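Local coordinates for protein putative metal-sulfur cluster biosynthesis proteins YuaD (PDB 1ORU) that is of unknown function but, as a MOSC-domain protein, may bind molybdenum and pyridoxal phosphate and take part in metal-sulfur cluster biosynthesis, at residues L15-T20 / G36-D41; R67-V72 / C165-P170; S113-P118 / I179-Y184. One frame throughout, in Å; residues are numbered along the deposited sequence.

Contact 1 of 3, residues L15-T20 / G36-D41; sequences LYIADT and GGIPGD
Asp41 OD1 takes the backbone N-H of Ala18 at 2.8 Å, a nearly straight bond that meets the oxygen close to the axis of its C-O bond. The other carboxylate oxygen, OD2, accepts from the backbone N of His43, so both oxygens of this buried group are occupied, and an aspartate suits a place where two peptide N-H groups need acceptors. With CG anti to the backbone N (chi1 -180°), the carboxylate lies along Ile17, whose CG1 lies 3.5 Å from OD1 of Asp41 as the two side chains run in opposite directions. Residues 38-41 form a type II beta turn, closed by Asp41 N to Ile38 O, in the loop between strands 30-33 and 47-49, and it docks where strand 5-17 ends. Gly40 sits in the third position of that turn, at a positive phi of 87° where a CB would jam against the preceding carbonyl O. The extended Ile17 reaches over the turn, and its CD1 lies 3.8 Å from Ile38 CG2, a methyl against a methyl, as suits two isoleucines. At the exposed end, one water donates to Asp19 O and to Gly40 O, 2.7 Å from each.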
# COMPACT_ATOMS: atom_id res chain seq x y z
N LEU A 15 -22.93 1.85 -3.46
CA LEU A 15 -21.85 1.91 -4.44
C LEU A 15 -22.08 3.20 -5.22
O LEU A 15 -23.23 3.56 -5.52
CB LEU A 15 -21.91 0.70 -5.37
CG LEU A 15 -21.85 -0.67 -4.71
CD1 LEU A 15 -21.98 -1.75 -5.78
CD2 LEU A 15 -20.54 -0.83 -3.93
N TYR A 16 -21.00 3.90 -5.57
CA TYR A 16 -21.13 5.17 -6.28
C TYR A 16 -19.98 5.40 -7.27
O TYR A 16 -18.87 4.91 -7.07
CB TYR A 16 -21.13 6.33 -5.28
CG TYR A 16 -21.92 6.08 -4.02
CD1 TYR A 16 -23.21 6.58 -3.86
CD2 TYR A 16 -21.36 5.35 -2.97
CE1 TYR A 16 -23.92 6.37 -2.68
CE2 TYR A 16 -22.07 5.13 -1.79
CZ TYR A 16 -23.34 5.64 -1.65
OH TYR A 16 -24.03 5.43 -0.48
N ILE A 17 -20.25 6.17 -8.31
CA ILE A 17 -19.23 6.46 -9.30
C ILE A 17 -19.16 7.95 -9.61
O ILE A 17 -20.17 8.66 -9.54
CB ILE A 17 -19.50 5.71 -10.62
CG1 ILE A 17 -18.28 5.82 -11.54
CG2 ILE A 17 -20.73 6.28 -11.31
CD1 ILE A 17 -18.41 5.02 -12.83
N ALA A 18 -17.96 8.43 -9.94
CA ALA A 18 -17.75 9.83 -10.31
C ALA A 18 -17.56 9.75 -11.82
O ALA A 18 -16.44 9.58 -12.30
CB ALA A 18 -16.49 10.37 -9.64
N ASP A 19 -18.65 9.87 -12.57
CA ASP A 19 -18.59 9.76 -14.03
C ASP A 19 -18.29 11.06 -14.77
O ASP A 19 -18.22 11.07 -16.00
CB ASP A 19 -19.89 9.14 -14.56
CG ASP A 19 -21.12 9.97 -14.25
OD1 ASP A 19 -21.33 10.32 -13.07
OD2 ASP A 19 -21.87 10.28 -15.19
N THR A 20 -18.12 12.15 -14.03
CA THR A 20 -17.80 13.44 -14.63
C THR A 20 -16.59 14.00 -13.89
O THR A 20 -15.93 13.29 -13.12
CB THR A 20 -18.97 14.44 -14.51
OG1 THR A 20 -19.17 14.80 -13.14
CG2 THR A 20 -20.23 13.82 -15.06
N GLY A 36 -6.73 -0.62 -11.54
CA GLY A 36 -6.79 0.80 -11.84
C GLY A 36 -8.00 1.46 -11.19
O GLY A 36 -8.05 2.69 -11.04
N GLY A 37 -8.99 0.65 -10.82
CA GLY A 37 -10.18 1.18 -10.18
C GLY A 37 -11.47 0.84 -10.90
O GLY A 37 -11.63 -0.27 -11.42
N ILE A 38 -12.38 1.80 -10.93
CA ILE A 38 -13.69 1.65 -11.59
C ILE A 38 -13.66 2.25 -12.99
O ILE A 38 -13.54 3.47 -13.14
CB ILE A 38 -14.79 2.38 -10.78
CG1 ILE A 38 -14.88 1.80 -9.37
CG2 ILE A 38 -16.12 2.26 -11.50
CD1 ILE A 38 -15.57 2.73 -8.40
N PRO A 39 -13.77 1.42 -14.04
CA PRO A 39 -13.74 1.98 -15.39
C PRO A 39 -14.77 3.10 -15.54
O PRO A 39 -15.92 2.96 -15.12
CB PRO A 39 -14.06 0.77 -16.26
CG PRO A 39 -13.44 -0.36 -15.49
CD PRO A 39 -13.88 -0.05 -14.08
N GLY A 40 -14.35 4.22 -16.12
CA GLY A 40 -15.26 5.33 -16.31
C GLY A 40 -15.33 6.27 -15.12
O GLY A 40 -15.95 7.33 -15.20
N ASP A 41 -14.70 5.88 -14.02
CA ASP A 41 -14.69 6.70 -12.81
C ASP A 41 -13.61 7.77 -12.88
O ASP A 41 -12.59 7.59 -13.55
CB ASP A 41 -14.44 5.83 -11.59
CG ASP A 41 -14.43 6.63 -10.31
OD1 ASP A 41 -15.52 7.03 -9.86
OD2 ASP A 41 -13.33 6.87 -9.76
O HOH W 1 -17.31 8.72 -17.03

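Contact 2 of 3, residues R67-V72 / C165-P170; sequences RQISIV and CIVERP. With SO4 (sulfate ion), chain F.
A classic beta bulge sets Gln68 and Ile69 together against Cys165, whose carbonyl serves both N-H groups. Cys165 O receives Ile69 N at 2.9 Å and, more weakly, Gln68 N; Cys165 N returns a bond to Ile69 O, completing an antiparallel hydrogen-bonded pair. The bulge turns Gln68 toward residues 165-170, and its chain, extended beyond CG, carries the amide across Ile166. There OE1 accepts Val167 N at 3.0 Å in an almost straight bond (178°), although the donor stands well above the plane of the amide carbonyl. OE1 also accepts from a water that donates to Val167 O as well and, weakly, from Gly36 N, while NE2 is anchored on Asn65 O. Glutamine fits because one amide supplies both an acceptor and a donor in a buried place. Shortened to an alanine, the residue would lose its amide, and Val167 N would probably be left without its acceptor and the water without one of its two anchors. Apolar groups pack beside this: Ile69 CG1 lies 4.0 Å from Val167 CG2, and Ile71 CD1 touches Cys165 SG at 3.8 Å, a compact thiol suiting the interior between strands 69-73 and 163-169. Past the corner at Glu168, the extended Arg169 gives NH2 to O1 of a sulfate at 3.1 Å, an ion also bound by Glu62 N of the second subunit and probably from the crystallisation liquor. The chemistry implies a division of labour: a side-chain amide takes a strand N-H beyond the bulged backbone pairing, whereas Ile69, Val167, Ile71 and Cys165 meet through apolar contacts.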
# COMPACT_ATOMS: atom_id res chain seq x y z
N ARG A 67 -4.73 5.80 -4.95
CA ARG A 67 -6.08 6.07 -4.47
C ARG A 67 -7.12 5.71 -5.53
O ARG A 67 -7.80 6.59 -6.07
CB ARG A 67 -6.18 7.54 -4.07
CG ARG A 67 -5.22 7.93 -2.93
CD ARG A 67 -5.05 9.44 -2.83
NE ARG A 67 -6.33 10.11 -2.65
CZ ARG A 67 -6.95 10.25 -1.48
NH1 ARG A 67 -6.39 9.78 -0.37
NH2 ARG A 67 -8.14 10.84 -1.42
N GLN A 68 -7.26 4.42 -5.80
CA GLN A 68 -8.20 3.94 -6.82
C GLN A 68 -9.64 3.85 -6.36
O GLN A 68 -10.55 4.14 -7.13
CB GLN A 68 -7.75 2.56 -7.32
CG GLN A 68 -6.46 2.61 -8.11
CD GLN A 68 -5.88 1.23 -8.38
OE1 GLN A 68 -6.61 0.24 -8.41
NE2 GLN A 68 -4.58 1.17 -8.59
N ILE A 69 -9.86 3.44 -5.11
CA ILE A 69 -11.21 3.29 -4.58
C ILE A 69 -11.30 3.96 -3.21
O ILE A 69 -10.43 3.77 -2.36
CB ILE A 69 -11.59 1.80 -4.41
CG1 ILE A 69 -11.48 1.07 -5.76
CG2 ILE A 69 -13.00 1.67 -3.86
CD1 ILE A 69 -12.53 1.50 -6.79
N SER A 70 -12.36 4.74 -3.00
CA SER A 70 -12.55 5.42 -1.74
C SER A 70 -13.70 4.77 -0.98
O SER A 70 -14.77 4.54 -1.54
CB SER A 70 -12.88 6.90 -1.99
OG SER A 70 -13.12 7.57 -0.78
N ILE A 71 -13.47 4.46 0.30
CA ILE A 71 -14.49 3.82 1.12
C ILE A 71 -14.77 4.57 2.43
O ILE A 71 -13.85 5.07 3.08
CB ILE A 71 -14.08 2.38 1.52
CG1 ILE A 71 -13.68 1.57 0.29
CG2 ILE A 71 -15.23 1.70 2.26
CD1 ILE A 71 -13.27 0.14 0.61
N VAL A 72 -16.04 4.66 2.79
CA VAL A 72 -16.45 5.29 4.04
C VAL A 72 -17.47 4.36 4.70
O VAL A 72 -18.09 3.55 4.02
CB VAL A 72 -17.13 6.68 3.83
CG1 VAL A 72 -16.17 7.63 3.14
CG2 VAL A 72 -18.42 6.53 3.02
N CYS A 165 -8.23 2.48 -1.29
CA CYS A 165 -7.74 1.16 -1.66
C CYS A 165 -7.32 1.05 -3.12
O CYS A 165 -7.68 1.88 -3.95
CB CYS A 165 -8.83 0.10 -1.45
SG CYS A 165 -9.51 -0.08 0.21
N ILE A 166 -6.57 -0.01 -3.41
CA ILE A 166 -6.14 -0.34 -4.76
C ILE A 166 -6.96 -1.59 -5.08
O ILE A 166 -7.30 -2.34 -4.17
CB ILE A 166 -4.64 -0.71 -4.79
CG1 ILE A 166 -3.79 0.56 -4.82
CG2 ILE A 166 -4.34 -1.62 -5.98
CD1 ILE A 166 -2.30 0.28 -4.63
N VAL A 167 -7.31 -1.80 -6.35
CA VAL A 167 -8.06 -3.01 -6.71
C VAL A 167 -7.02 -4.14 -6.81
O VAL A 167 -6.13 -4.09 -7.66
CB VAL A 167 -8.78 -2.87 -8.08
CG1 VAL A 167 -9.42 -4.20 -8.48
CG2 VAL A 167 -9.86 -1.79 -7.99
N GLU A 168 -7.14 -5.14 -5.94
CA GLU A 168 -6.21 -6.26 -5.92
C GLU A 168 -6.67 -7.39 -6.84
O GLU A 168 -5.86 -8.14 -7.37
CB GLU A 168 -6.00 -6.76 -4.49
CG GLU A 168 -4.93 -7.86 -4.35
CD GLU A 168 -4.48 -8.08 -2.90
OE1 GLU A 168 -5.24 -7.74 -1.97
OE2 GLU A 168 -3.35 -8.60 -2.70
N ARG A 169 -7.98 -7.54 -6.99
CA ARG A 169 -8.53 -8.56 -7.88
C ARG A 169 -9.81 -8.03 -8.52
O ARG A 169 -10.71 -7.56 -7.82
CB ARG A 169 -8.84 -9.87 -7.15
CG ARG A 169 -9.09 -11.01 -8.14
CD ARG A 169 -9.54 -12.30 -7.49
NE ARG A 169 -9.66 -13.38 -8.47
CZ ARG A 169 -10.20 -14.57 -8.22
NH1 ARG A 169 -10.69 -14.84 -7.01
NH2 ARG A 169 -10.24 -15.49 -9.17
N PRO A 170 -9.90 -8.09 -9.85
CA PRO A 170 -11.07 -7.59 -10.58
C PRO A 170 -12.34 -8.39 -10.30
O PRO A 170 -12.29 -9.55 -9.90
CB PRO A 170 -10.64 -7.70 -12.05
CG PRO A 170 -9.13 -7.63 -11.98
CD PRO A 170 -8.85 -8.52 -10.80
S SO4 F . -7.31 -16.73 -12.12
O1 SO4 F . -8.58 -16.06 -11.72
O2 SO4 F . -7.22 -16.81 -13.59
O3 SO4 F . -6.18 -15.93 -11.61
O4 SO4 F . -7.23 -18.10 -11.55
O HOH W 2 -5.20 -2.09 -9.24

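Contact 3 of 3, residues S113-P118 / I179-Y184; sequences SRIIFP and IEVHSY
Ile179 holds CG1 between its backbone N and carbonyl carbon (chi1 54°), a choice that sends its two branches to different partners. CG2 is set over one face of the Phe117 ring, a CH-pi contact 3.7 Å from the centroid and shifted toward the rim, while CD1 reaches Ile115 CG2 at 3.8 Å. In Phe117, CG anti to the carbonyl carbon (chi1 -69°) turns the ring alongside Ile179, pointing the same way, and the flat ring gives the methyl a broad surface. Beyond this the strands pair as regular antiparallel neighbours. Arg114 with His182 and Ile116 with Glu180 are hydrogen-bonded pairs, and Ile115 with Val181 is the non-hydrogen-bonded pair between them. His182 N to Arg114 O, at 2.7 Å, is nearly straight and lies in the carbonyl plane. Beta-branched Ile115 and Val181 favour extended backbones and share the face that Ile179 joins. On the other face Ile116 CD1 approaches His182 NE2 obliquely at 3.7 Å, an aliphatic end against the imidazole, while Arg114 O lies at the edge of that ring, in its plane. Ser113 extends the pairing with its side chain: OG accepts Tyr184 N at 2.8 Å in a straight bond and is also bonded to Lys110 O, a small hydroxyl that links backbone groups beside the paired residues. Arg114 leads away from His182 and makes a salt bridge to Glu168. In the MOSC beta-sheet, strand 114-116 is flanked by 122-128 and 178-184, and the latter pairs in turn with 5-17; Met56 of the second subunit packs on Ile116 and His182, placing that face at the dimer interface.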
# COMPACT_ATOMS: atom_id res chain seq x y z
N SER A 113 -4.67 -4.85 4.76
CA SER A 113 -5.92 -5.56 4.99
C SER A 113 -6.61 -5.71 3.64
O SER A 113 -6.34 -4.94 2.71
CB SER A 113 -6.84 -4.76 5.93
OG SER A 113 -6.27 -4.61 7.22
N ARG A 114 -7.49 -6.69 3.53
CA ARG A 114 -8.23 -6.93 2.29
C ARG A 114 -9.73 -6.92 2.55
O ARG A 114 -10.18 -7.33 3.62
CB ARG A 114 -7.87 -8.30 1.71
CG ARG A 114 -6.73 -8.29 0.72
CD ARG A 114 -5.39 -8.08 1.37
NE ARG A 114 -4.34 -8.41 0.42
CZ ARG A 114 -3.09 -8.70 0.75
NH1 ARG A 114 -2.71 -8.71 2.02
NH2 ARG A 114 -2.22 -9.03 -0.21
N ILE A 115 -10.49 -6.44 1.57
CA ILE A 115 -11.95 -6.42 1.62
C ILE A 115 -12.37 -7.19 0.36
O ILE A 115 -12.13 -6.74 -0.76
CB ILE A 115 -12.53 -5.00 1.55
CG1 ILE A 115 -12.08 -4.20 2.78
CG2 ILE A 115 -14.06 -5.06 1.49
CD1 ILE A 115 -12.51 -2.75 2.77
N ILE A 116 -13.02 -8.34 0.56
CA ILE A 116 -13.42 -9.19 -0.55
C ILE A 116 -14.93 -9.31 -0.71
O ILE A 116 -15.66 -9.50 0.27
CB ILE A 116 -12.78 -10.58 -0.38
CG1 ILE A 116 -11.27 -10.43 -0.22
CG2 ILE A 116 -13.12 -11.47 -1.57
CD1 ILE A 116 -10.52 -11.75 -0.13
N PHE A 117 -15.38 -9.20 -1.95
CA PHE A 117 -16.79 -9.28 -2.31
C PHE A 117 -17.18 -10.69 -2.78
O PHE A 117 -16.31 -11.50 -3.09
CB PHE A 117 -17.08 -8.24 -3.39
CG PHE A 117 -16.99 -6.81 -2.91
CD1 PHE A 117 -18.15 -6.06 -2.68
CD2 PHE A 117 -15.76 -6.21 -2.68
CE1 PHE A 117 -18.07 -4.73 -2.23
CE2 PHE A 117 -15.67 -4.88 -2.24
CZ PHE A 117 -16.83 -4.14 -2.01
N PRO A 118 -18.48 -11.01 -2.83
CA PRO A 118 -18.95 -12.34 -3.26
C PRO A 118 -18.46 -12.78 -4.64
O PRO A 118 -18.28 -13.98 -4.89
CB PRO A 118 -20.47 -12.21 -3.21
CG PRO A 118 -20.67 -11.24 -2.08
CD PRO A 118 -19.62 -10.19 -2.36
N ILE A 179 -19.59 -8.32 2.65
CA ILE A 179 -18.16 -8.35 2.39
C ILE A 179 -17.38 -9.05 3.49
O ILE A 179 -17.81 -9.09 4.66
CB ILE A 179 -17.60 -6.93 2.18
CG1 ILE A 179 -17.96 -6.03 3.37
CG2 ILE A 179 -18.13 -6.36 0.88
CD1 ILE A 179 -17.32 -4.65 3.31
N GLU A 180 -16.24 -9.60 3.11
CA GLU A 180 -15.36 -10.31 4.03
C GLU A 180 -14.14 -9.43 4.24
O GLU A 180 -13.40 -9.15 3.29
CB GLU A 180 -14.93 -11.64 3.41
CG GLU A 180 -14.20 -12.57 4.35
CD GLU A 180 -15.15 -13.26 5.31
OE1 GLU A 180 -14.67 -14.12 6.09
OE2 GLU A 180 -16.36 -12.96 5.27
N VAL A 181 -13.92 -8.97 5.47
CA VAL A 181 -12.78 -8.12 5.75
C VAL A 181 -11.67 -8.93 6.42
O VAL A 181 -11.92 -9.62 7.41
CB VAL A 181 -13.17 -6.94 6.67
CG1 VAL A 181 -11.95 -6.06 6.96
CG2 VAL A 181 -14.27 -6.11 6.01
N HIS A 182 -10.48 -8.88 5.84
CA HIS A 182 -9.31 -9.57 6.38
C HIS A 182 -8.45 -8.46 6.96
O HIS A 182 -7.70 -7.79 6.23
CB HIS A 182 -8.59 -10.33 5.27
CG HIS A 182 -9.42 -11.39 4.62
ND1 HIS A 182 -9.40 -12.71 5.01
CD2 HIS A 182 -10.36 -11.30 3.64
CE1 HIS A 182 -10.28 -13.39 4.30
NE2 HIS A 182 -10.87 -12.56 3.47
N SER A 183 -8.58 -8.25 8.26
CA SER A 183 -7.85 -7.19 8.96
C SER A 183 -6.42 -7.58 9.30
O SER A 183 -6.18 -8.53 10.05
CB SER A 183 -8.62 -6.80 10.22
OG SER A 183 -8.14 -5.59 10.77
N TYR A 184 -5.47 -6.83 8.76
CA TYR A 184 -4.05 -7.09 8.98
C TYR A 184 -3.63 -6.77 10.42
O TYR A 184 -4.05 -5.76 10.99
CB TYR A 184 -3.21 -6.25 8.01
CG TYR A 184 -1.71 -6.44 8.16
CD1 TYR A 184 -1.11 -7.67 7.90
CD2 TYR A 184 -0.90 -5.38 8.56
CE1 TYR A 184 0.27 -7.84 8.03
CE2 TYR A 184 0.49 -5.54 8.69
CZ TYR A 184 1.06 -6.77 8.43
OH TYR A 184 2.42 -6.94 8.55

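Contact 2, nearest the chain centre, and contact 3 are buried, whereas contact 1 is partly buried and includes a turn whose middle residues are exposed. All three reach one mixed sheet, but contact 3 joins two of its strands in regular register, contact 2 joins two through a bulge, and contact 1 attaches a loop to a strand end. Backbone bonds accordingly dominate contact 3; contact 2 adds a side-chain amide to its backbone bonds, and in contact 1 a carboxylate makes the one direct hydrogen bond. Ile38 CG1 meets Ile69 CD1 at 3.5 Å between contacts 1 and 2. Ile71 CD1 meets Ile115 CD1 at 3.7 Å between contacts 2 and 3, and both touch the second subunit, unlike contact 1.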